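Local coordinates for protein 3-isopropylmalate dehydratase small subunit (Campylobacter jejuni, PDB 3Q3W) that serves as the small subunit of isopropylmalate isomerase, which interconverts 2-isopropylmalate and 3-isopropylmalate by way of 2-isopropylmaleate, at residues H170-C173 and L174-L178; I103-P106 and S107-D110; I111-N114 and N115-N119. One frame throughout, in Å; residues are numbered along the deposited sequence. Where two conformers were deposited one is given.

Contact 1 of 3, residues H170-C173 and L174-L178; sequences HRIC and LLEGL
The backbone from His170 to Glu176 is the last part of helix 168-176, where the amides of Leu174, Leu175 and Glu176 bond to the carbonyls of His170, Arg171 and Ile172 before the chain leaves the helix at Gly177. That exit is a Schellman motif. Gly177, with positive phi (59°), is its C-prime residue; Leu178 N reaches back to Cys173 O at 2.8 Å, and Gly177 N makes a weak bond to Leu174 O. The turn carries Leu178 alongside the last coil, with its CB 4.3 Å from Cys173 SG. Arg171 and Leu175, one turn apart, pair on the flank. The arginine chain runs extended from CG to NE, with CG set opposite the backbone N (chi1 165°), and its aliphatic part meets the leucine first, Arg171 CG to Leu175 CD1 at 3.7 Å. Farther out, Leu175 CD1 sits over the centre of one guanidinium face, 3.9 Å above its plane. The flat group thus lies on a methyl, while its NE and NH2 bond to the carbonyls of Leu150 and Leu151, which fix its rotation. On the exposed side, Ile172 CD1 touches two neighbours: Leu175 CD1 at 4.2 Å, met with the side chains nearly perpendicular, and Glu176 CG at 4.1 Å, where the two side chains extend in parallel. A bend in Glu176 takes its carboxylate past the CG that meets Ile172. Around the helix, Asp167 accepts a hydrogen bond from the backbone N of His170, Leu175 rests on Leu150 in the loop after strand 145-149, and His170 packs against helix 110-118, as does Leu174 in the conformer given.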
ATOM      1  N   HIS A 170     -16.622  -1.662   6.325  1.00 35.60           N
ATOM      2  CA  HIS A 170     -15.528  -1.448   5.359  1.00 34.52           C
ATOM      3  C   HIS A 170     -15.320  -2.687   4.514  1.00 33.26           C
ATOM      4  O   HIS A 170     -15.083  -2.593   3.320  1.00 31.22           O
ATOM      5  CB  HIS A 170     -14.220  -1.094   6.056  1.00 34.77           C
ATOM      6  CG  HIS A 170     -14.203   0.286   6.611  1.00 40.14           C
ATOM      7  ND1 HIS A 170     -14.667   1.372   5.897  1.00 46.25           N
ATOM      8  CD2 HIS A 170     -13.775   0.768   7.800  1.00 44.90           C
ATOM      9  CE1 HIS A 170     -14.543   2.461   6.634  1.00 48.54           C
ATOM     10  NE2 HIS A 170     -13.997   2.123   7.790  1.00 47.65           N
ATOM     11  N   ARG A 171     -15.417  -3.851   5.157  1.00 33.78           N
ATOM     12  CA  ARG A 171     -15.156  -5.111   4.479  1.00 33.33           C
ATOM     13  C   ARG A 171     -16.191  -5.370   3.427  1.00 32.51           C
ATOM     14  O   ARG A 171     -15.838  -5.724   2.318  1.00 31.48           O
ATOM     15  CB  ARG A 171     -15.116  -6.274   5.448  1.00 33.83           C
ATOM     16  CG  ARG A 171     -15.210  -7.671   4.804  1.00 35.48           C
ATOM     17  CD  ARG A 171     -14.678  -8.711   5.796  1.00 36.83           C
ATOM     18  NE  ARG A 171     -14.882 -10.108   5.421  1.00 37.61           N
ATOM     19  CZ  ARG A 171     -15.981 -10.829   5.638  1.00 40.63           C
ATOM     20  NH1 ARG A 171     -17.068 -10.298   6.171  1.00 42.40           N
ATOM     21  NH2 ARG A 171     -16.002 -12.114   5.287  1.00 43.64           N
ATOM     22  N   ILE A 172     -17.458  -5.189   3.761  1.00 33.30           N
ATOM     23  CA  ILE A 172     -18.484  -5.480   2.785  1.00 33.60           C
ATOM     24  C   ILE A 172     -18.432  -4.496   1.629  1.00 32.73           C
ATOM     25  O   ILE A 172     -18.671  -4.914   0.512  1.00 32.74           O
ATOM     26  CB  ILE A 172     -19.907  -5.599   3.386  1.00 35.85           C
ATOM     27  CG1 ILE A 172     -20.846  -6.379   2.436  1.00 36.86           C
ATOM     28  CG2 ILE A 172     -20.515  -4.218   3.728  1.00 33.21           C
ATOM     29  CD1 ILE A 172     -20.496  -7.928   2.123  1.00 39.41           C
ATOM     30  N   CYS A 173     -18.150  -3.217   1.896  1.00 31.73           N
ATOM     31  CA  CYS A 173     -17.894  -2.253   0.817  1.00 32.54           C
ATOM     32  C   CYS A 173     -16.795  -2.755  -0.127  1.00 31.64           C
ATOM     33  O   CYS A 173     -17.020  -2.780  -1.319  1.00 33.75           O
ATOM     34  CB  CYS A 173     -17.574  -0.859   1.363  1.00 31.94           C
ATOM     35  SG  CYS A 173     -18.988  -0.038   2.192  1.00 35.32           S
ATOM     36  N   LEU A 174     -15.646  -3.204   0.392  1.00 31.00           N
ATOM     37  CA  LEU A 174     -14.559  -3.693  -0.460  0.60 30.11           C
ATOM     38  C   LEU A 174     -14.982  -4.962  -1.200  1.00 31.00           C
ATOM     39  O   LEU A 174     -14.743  -5.089  -2.384  1.00 30.88           O
ATOM     40  CB  LEU A 174     -13.299  -3.983   0.362  0.60 30.11           C
ATOM     41  CG  LEU A 174     -12.582  -2.771   0.976  0.60 30.28           C
ATOM     42  CD1 LEU A 174     -11.606  -3.188   2.064  0.60 30.65           C
ATOM     43  CD2 LEU A 174     -11.864  -2.031  -0.079  0.60 29.70           C
ATOM     44  N   LEU A 175     -15.618  -5.904  -0.495  1.00 32.11           N
ATOM     45  CA  LEU A 175     -16.072  -7.131  -1.160  1.00 34.16           C
ATOM     46  C   LEU A 175     -17.076  -6.890  -2.308  1.00 35.33           C
ATOM     47  O   LEU A 175     -17.035  -7.554  -3.338  1.00 35.67           O
ATOM     48  CB  LEU A 175     -16.684  -8.134  -0.140  1.00 35.54           C
ATOM     49  CG  LEU A 175     -15.781  -8.728   0.952  1.00 34.95           C
ATOM     50  CD1 LEU A 175     -16.658  -9.515   1.934  1.00 34.59           C
ATOM     51  CD2 LEU A 175     -14.638  -9.636   0.403  1.00 33.54           C
ATOM     52  N   GLU A 176     -17.986  -5.945  -2.137  1.00 36.51           N
ATOM     53  CA  GLU A 176     -18.968  -5.663  -3.177  1.00 37.78           C
ATOM     54  C   GLU A 176     -18.605  -4.449  -4.037  1.00 38.19           C
ATOM     55  O   GLU A 176     -19.337  -4.111  -4.953  1.00 39.29           O
ATOM     56  CB  GLU A 176     -20.347  -5.470  -2.529  1.00 39.80           C
ATOM     57  CG  GLU A 176     -20.838  -6.667  -1.754  1.00 41.66           C
ATOM     58  CD  GLU A 176     -21.232  -7.805  -2.668  1.00 47.55           C
ATOM     59  OE1 GLU A 176     -21.914  -7.509  -3.666  1.00 51.22           O
ATOM     60  OE2 GLU A 176     -20.864  -8.983  -2.408  1.00 52.08           O
ATOM     61  N   GLY A 177     -17.492  -3.794  -3.741  1.00 38.09           N
ATOM     62  CA  GLY A 177     -17.082  -2.584  -4.462  1.00 39.45           C
ATOM     63  C   GLY A 177     -18.147  -1.504  -4.352  1.00 42.15           C
ATOM     64  O   GLY A 177     -18.583  -0.946  -5.364  1.00 42.51           O
ATOM     65  N   LEU A 178     -18.559  -1.228  -3.114  1.00 44.35           N
ATOM     66  CA  LEU A 178     -19.579  -0.228  -2.819  1.00 47.22           C
ATOM     67  C   LEU A 178     -18.941   1.068  -2.338  1.00 48.67           C
ATOM     68  O   LEU A 178     -18.156   1.076  -1.384  1.00 47.73           O
ATOM     69  CB  LEU A 178     -20.531  -0.742  -1.753  1.00 48.32           C
ATOM     70  CG  LEU A 178     -21.287  -2.031  -2.076  1.00 49.46           C
ATOM     71  CD1 LEU A 178     -21.973  -2.556  -0.818  1.00 50.49           C
ATOM     72  CD2 LEU A 178     -22.272  -1.845  -3.220  1.00 48.76           C
TER

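Contact 2 of 3, residues I103-P106 and S107-D110; sequences IIAP and SFAD
Ile103 and Ala105, alternate residues on one side of strand 102-105, meet the ring of Phe108 where the chain turns back after Pro106. The tight part lies at the far end of the ring. Ile103 brings its CG2 branch, which stands opposite the backbone N, to Phe108 CE1 at 3.6 Å, the two side chains passing at a slant. Ile103 O comes to the ring edge near its plane, 3.4 Å from Phe108 CZ. Ala105 approaches differently: its CB stands over one face, 4.3 Å from the ring centroid and 27° off the normal, in a CH-pi contact displaced towards Phe108 CZ, which is 3.9 Å away. One aromatic group therefore receives a methyl on its face and a carbonyl at its rim, with no hydrogen bond between the two segments. This fold-back opens the crossover of a beta-alpha-beta unit, in which strand 102-105 leads through this loop into helix 110-118 and on to strand 122-125. Phe108 also touches Thr123 and Glu125 of that parallel neighbour, and Ile103 and Ala105 are hydrogen-bonded to its backbone. The other side of the turn is looser. Pro106 and Ser107 are partly exposed and touch mainly as neighbours along the chain, while Ser107 OG stands between its own backbone N and carbonyl carbon, from where it is hydrogen-bonded to the backbone N of Asn81.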
ATOM      1  N   ILE A 103      -1.876  -2.769   1.680  1.00 25.71           N
ATOM      2  CA  ILE A 103      -0.686  -2.504   2.465  1.00 27.36           C
ATOM      3  C   ILE A 103      -0.747  -3.321   3.758  1.00 29.51           C
ATOM      4  O   ILE A 103      -1.771  -3.334   4.423  1.00 29.92           O
ATOM      5  CB  ILE A 103      -0.567  -1.033   2.806  1.00 26.53           C
ATOM      6  CG1 ILE A 103      -0.544  -0.189   1.514  1.00 27.27           C
ATOM      7  CG2 ILE A 103       0.662  -0.792   3.663  1.00 29.18           C
ATOM      8  CD1 ILE A 103      -0.937   1.236   1.771  1.00 27.40           C
ATOM      9  N   ILE A 104       0.343  -4.009   4.086  1.00 29.73           N
ATOM     10  CA  ILE A 104       0.495  -4.747   5.315  1.00 30.54           C
ATOM     11  C   ILE A 104       1.437  -3.933   6.193  1.00 32.78           C
ATOM     12  O   ILE A 104       2.542  -3.570   5.758  1.00 32.40           O
ATOM     13  CB  ILE A 104       1.073  -6.155   5.009  1.00 31.93           C
ATOM     14  CG1 ILE A 104       0.084  -6.935   4.141  1.00 28.80           C
ATOM     15  CG2 ILE A 104       1.383  -6.939   6.303  1.00 32.92           C
ATOM     16  CD1 ILE A 104       0.624  -8.159   3.541  1.00 29.66           C
ATOM     17  N   ALA A 105       1.016  -3.593   7.403  1.00 33.11           N
ATOM     18  CA  ALA A 105       1.866  -2.865   8.347  1.00 35.55           C
ATOM     19  C   ALA A 105       1.383  -3.217   9.746  1.00 38.27           C
ATOM     20  O   ALA A 105       0.319  -3.794   9.873  1.00 40.06           O
ATOM     21  CB  ALA A 105       1.760  -1.358   8.136  1.00 34.04           C
ATOM     22  N   PRO A 106       2.144  -2.860  10.791  1.00 40.14           N
ATOM     23  CA  PRO A 106       1.674  -3.112  12.154  1.00 42.78           C
ATOM     24  C   PRO A 106       0.550  -2.148  12.592  1.00 43.52           C
ATOM     25  O   PRO A 106      -0.277  -2.501  13.424  1.00 44.81           O
ATOM     26  CB  PRO A 106       2.932  -2.882  13.014  1.00 44.74           C
ATOM     27  CG  PRO A 106       4.071  -2.666  12.055  1.00 42.32           C
ATOM     28  CD  PRO A 106       3.456  -2.199  10.788  1.00 40.35           C
ATOM     29  N   SER A 107       0.542  -0.940  12.020  1.00 42.00           N
ATOM     30  CA  SER A 107      -0.458   0.059  12.289  1.00 41.32           C
ATOM     31  C   SER A 107      -0.514   1.097  11.139  1.00 39.35           C
ATOM     32  O   SER A 107       0.383   1.174  10.312  1.00 36.02           O
ATOM     33  CB  SER A 107      -0.172   0.745  13.599  1.00 43.41           C
ATOM     34  OG  SER A 107       1.103   1.335  13.572  1.00 44.05           O
ATOM     35  N   PHE A 108      -1.608   1.862  11.118  1.00 39.20           N
ATOM     36  CA  PHE A 108      -1.857   2.894  10.116  1.00 37.91           C
ATOM     37  C   PHE A 108      -2.385   4.101  10.842  1.00 39.06           C
ATOM     38  O   PHE A 108      -3.163   3.969  11.795  1.00 40.81           O
ATOM     39  CB  PHE A 108      -2.929   2.452   9.125  1.00 36.42           C
ATOM     40  CG  PHE A 108      -2.522   1.334   8.262  1.00 35.89           C
ATOM     41  CD1 PHE A 108      -1.914   1.589   7.031  1.00 32.85           C
ATOM     42  CD2 PHE A 108      -2.734   0.019   8.650  1.00 36.01           C
ATOM     43  CE1 PHE A 108      -1.527   0.569   6.229  1.00 33.45           C
ATOM     44  CE2 PHE A 108      -2.330  -1.004   7.850  1.00 33.29           C
ATOM     45  CZ  PHE A 108      -1.732  -0.738   6.632  1.00 35.17           C
ATOM     46  N   ALA A 109      -1.977   5.275  10.380  1.00 38.16           N
ATOM     47  CA  ALA A 109      -2.527   6.501  10.858  1.00 38.79           C
ATOM     48  C   ALA A 109      -4.034   6.451  10.611  1.00 39.21           C
ATOM     49  O   ALA A 109      -4.480   6.094   9.533  1.00 37.43           O
ATOM     50  CB  ALA A 109      -1.906   7.684  10.162  1.00 37.05           C
ATOM     51  N   ASP A 110      -4.809   6.793  11.633  1.00 41.09           N
ATOM     52  CA  ASP A 110      -6.263   6.654  11.576  1.00 41.38           C
ATOM     53  C   ASP A 110      -6.862   7.333  10.348  1.00 39.54           C
ATOM     54  O   ASP A 110      -7.719   6.756   9.670  1.00 38.85           O
ATOM     55  CB  ASP A 110      -6.917   7.247  12.834  1.00 44.26           C
ATOM     56  CG  ASP A 110      -6.482   6.550  14.126  1.00 47.39           C
ATOM     57  OD1 ASP A 110      -5.952   5.412  14.074  1.00 47.86           O
ATOM     58  OD2 ASP A 110      -6.668   7.161  15.206  1.00 51.86           O
TER

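Contact 3 of 3, residues I111-N114 and N115-N119; sequences IFKN and NALGN
Phe112 and Ala116 meet one turn apart on helix 110-118, the connecting helix of the beta-alpha-beta unit formed with strands 102-105 and 122-125. Ala116 CB lies over one face of the Phe112 ring, 3.9 Å above its plane and displaced towards the rim, 4.0 Å from both CE2 and CZ of Phe112. It is a CH-pi contact, 22° off the ring normal. Phe82 adds an edge-to-face partner to the same ring, which also touches Pro92 and Leu95 of helix 90-98. Lys113 and Leu117 form a second pair on another flank, their side chains running in parallel. Lys113 CG lies 3.8 Å from Leu117 CD1; the chain then bends at chi3 (-65°), and its amino end makes a salt bridge with Glu125 of strand 122-125. Ile111 and Asn115 are also aligned, with Ile111 CG2 3.7 Å from Asn115 ND2, whose own hydrogen bond, a weak one, goes to Ser87. Under these pairs the amides of Asn115, Ala116, Leu117 and Gly118 bond four residues back, the shortest being Ala116 N to Phe112 O at 2.7 Å. Near the C-terminal end of the helix the Asn119 side chain turns back along it: Asn119 ND2 donates to Asn115 O at 2.8 Å with an N-H...O angle of 168°, and the acceptor lies in the plane of the Asn119 amide.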
ATOM      1  N   ILE A 111      -6.433   8.549  10.060  1.00 38.74           N
ATOM      2  CA  ILE A 111      -7.060   9.307   8.978  1.00 37.93           C
ATOM      3  C   ILE A 111      -6.790   8.620   7.622  1.00 35.24           C
ATOM      4  O   ILE A 111      -7.700   8.393   6.837  1.00 35.38           O
ATOM      5  CB  ILE A 111      -6.579  10.769   8.939  1.00 38.17           C
ATOM      6  CG1 ILE A 111      -7.082  11.538  10.178  1.00 42.81           C
ATOM      7  CG2 ILE A 111      -7.115  11.446   7.684  1.00 37.96           C
ATOM      8  CD1 ILE A 111      -6.527  12.940  10.293  1.00 43.36           C
ATOM      9  N   PHE A 112      -5.545   8.238   7.384  1.00 34.34           N
ATOM     10  CA  PHE A 112      -5.186   7.597   6.137  1.00 31.16           C
ATOM     11  C   PHE A 112      -5.913   6.275   5.990  1.00 30.93           C
ATOM     12  O   PHE A 112      -6.395   5.928   4.885  1.00 27.01           O
ATOM     13  CB  PHE A 112      -3.663   7.377   6.074  1.00 31.04           C
ATOM     14  CG  PHE A 112      -3.241   6.492   4.968  1.00 28.76           C
ATOM     15  CD1 PHE A 112      -3.022   7.011   3.711  1.00 27.30           C
ATOM     16  CD2 PHE A 112      -3.121   5.099   5.162  1.00 30.77           C
ATOM     17  CE1 PHE A 112      -2.616   6.210   2.674  1.00 24.86           C
ATOM     18  CE2 PHE A 112      -2.741   4.270   4.117  1.00 28.96           C
ATOM     19  CZ  PHE A 112      -2.504   4.818   2.864  1.00 25.89           C
ATOM     20  N   LYS A 113      -6.003   5.517   7.094  1.00 31.22           N
ATOM     21  CA  LYS A 113      -6.670   4.226   7.019  1.00 32.39           C
ATOM     22  C   LYS A 113      -8.099   4.382   6.442  1.00 32.42           C
ATOM     23  O   LYS A 113      -8.492   3.626   5.539  1.00 31.40           O
ATOM     24  CB  LYS A 113      -6.730   3.490   8.389  1.00 33.78           C
ATOM     25  CG  LYS A 113      -7.275   2.063   8.196  1.00 35.34           C
ATOM     26  CD  LYS A 113      -7.812   1.383   9.439  1.00 38.70           C
ATOM     27  CE  LYS A 113      -6.761   1.134  10.446  1.00 38.96           C
ATOM     28  NZ  LYS A 113      -7.468   0.513  11.594  1.00 40.67           N
ATOM     29  N   ASN A 114      -8.855   5.337   6.969  1.00 33.68           N
ATOM     30  CA  ASN A 114     -10.248   5.495   6.577  1.00 35.37           C
ATOM     31  C   ASN A 114     -10.350   5.956   5.127  1.00 33.81           C
ATOM     32  O   ASN A 114     -11.147   5.437   4.371  1.00 32.87           O
ATOM     33  CB  ASN A 114     -10.950   6.486   7.476  1.00 37.52           C
ATOM     34  CG  ASN A 114     -12.451   6.477   7.282  1.00 42.54           C
ATOM     35  OD1 ASN A 114     -13.005   7.441   6.791  1.00 47.46           O
ATOM     36  ND2 ASN A 114     -13.118   5.387   7.686  1.00 48.20           N
ATOM     37  N   ASN A 115      -9.476   6.877   4.734  1.00 33.41           N
ATOM     38  CA  ASN A 115      -9.417   7.305   3.341  1.00 32.29           C
ATOM     39  C   ASN A 115      -9.017   6.197   2.418  1.00 30.22           C
ATOM     40  O   ASN A 115      -9.540   6.111   1.294  1.00 31.22           O
ATOM     41  CB  ASN A 115      -8.454   8.458   3.178  1.00 31.79           C
ATOM     42  CG  ASN A 115      -8.956   9.718   3.852  1.00 35.27           C
ATOM     43  OD1 ASN A 115     -10.178   9.882   4.059  1.00 37.47           O
ATOM     44  ND2 ASN A 115      -8.028  10.602   4.228  1.00 37.12           N
ATOM     45  N   ALA A 116      -8.073   5.371   2.850  1.00 27.59           N
ATOM     46  CA  ALA A 116      -7.606   4.316   1.979  1.00 26.71           C
ATOM     47  C   ALA A 116      -8.728   3.309   1.764  1.00 27.53           C
ATOM     48  O   ALA A 116      -8.980   2.883   0.639  1.00 28.07           O
ATOM     49  CB  ALA A 116      -6.356   3.638   2.543  1.00 24.37           C
ATOM     50  N   LEU A 117      -9.365   2.906   2.852  1.00 29.54           N
ATOM     51  CA  LEU A 117     -10.466   1.948   2.824  1.00 31.40           C
ATOM     52  C   LEU A 117     -11.606   2.494   1.991  1.00 32.45           C
ATOM     53  O   LEU A 117     -12.203   1.762   1.202  1.00 31.79           O
ATOM     54  CB  LEU A 117     -10.961   1.632   4.243  1.00 32.84           C
ATOM     55  CG  LEU A 117      -9.950   0.773   5.018  1.00 33.72           C
ATOM     56  CD1 LEU A 117     -10.383   0.682   6.513  1.00 36.11           C
ATOM     57  CD2 LEU A 117      -9.781  -0.632   4.357  1.00 29.99           C
ATOM     58  N   GLY A 118     -11.849   3.791   2.117  1.00 33.02           N
ATOM     59  CA  GLY A 118     -12.789   4.484   1.229  1.00 35.01           C
ATOM     60  C   GLY A 118     -12.458   4.403  -0.262  1.00 34.59           C
ATOM     61  O   GLY A 118     -13.347   4.503  -1.108  1.00 35.14           O
ATOM     62  N   ASN A 119     -11.195   4.182  -0.595  1.00 34.57           N
ATOM     63  CA  ASN A 119     -10.769   4.189  -1.974  1.00 34.31           C
ATOM     64  C   ASN A 119     -10.412   2.815  -2.437  1.00 33.62           C
ATOM     65  O   ASN A 119      -9.809   2.651  -3.498  1.00 34.21           O
ATOM     66  CB  ASN A 119      -9.617   5.172  -2.183  1.00 33.36           C
ATOM     67  CG  ASN A 119     -10.090   6.612  -2.280  1.00 39.67           C
ATOM     68  OD1 ASN A 119     -10.276   7.138  -3.387  1.00 47.59           O
ATOM     69  ND2 ASN A 119     -10.339   7.252  -1.134  1.00 47.57           N
TER

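Contacts 2 and 3 lie in one beta-alpha-beta unit: contact 2 spans the end of strand 102-105 and the loop to helix 110-118, and contact 3 lies on that helix. They touch where Ile103 meets Phe112 and Phe108 meets Lys113, their centres about 11 Å apart. Contact 2 is buried and made chiefly of apolar side chains, with no hydrogen bond between its segments, whereas contact 3 is partly buried and combines aromatic packing with amide and amino groups bonded elsewhere. Contact 1, near the C-terminal end of the modelled chain, lies farthest out, its centre about 17 Å from that of the chain, and mixes buried leucines with exposed residues. It touches contact 3, chiefly through His170 against Asn114 and Leu117, but not contact 2.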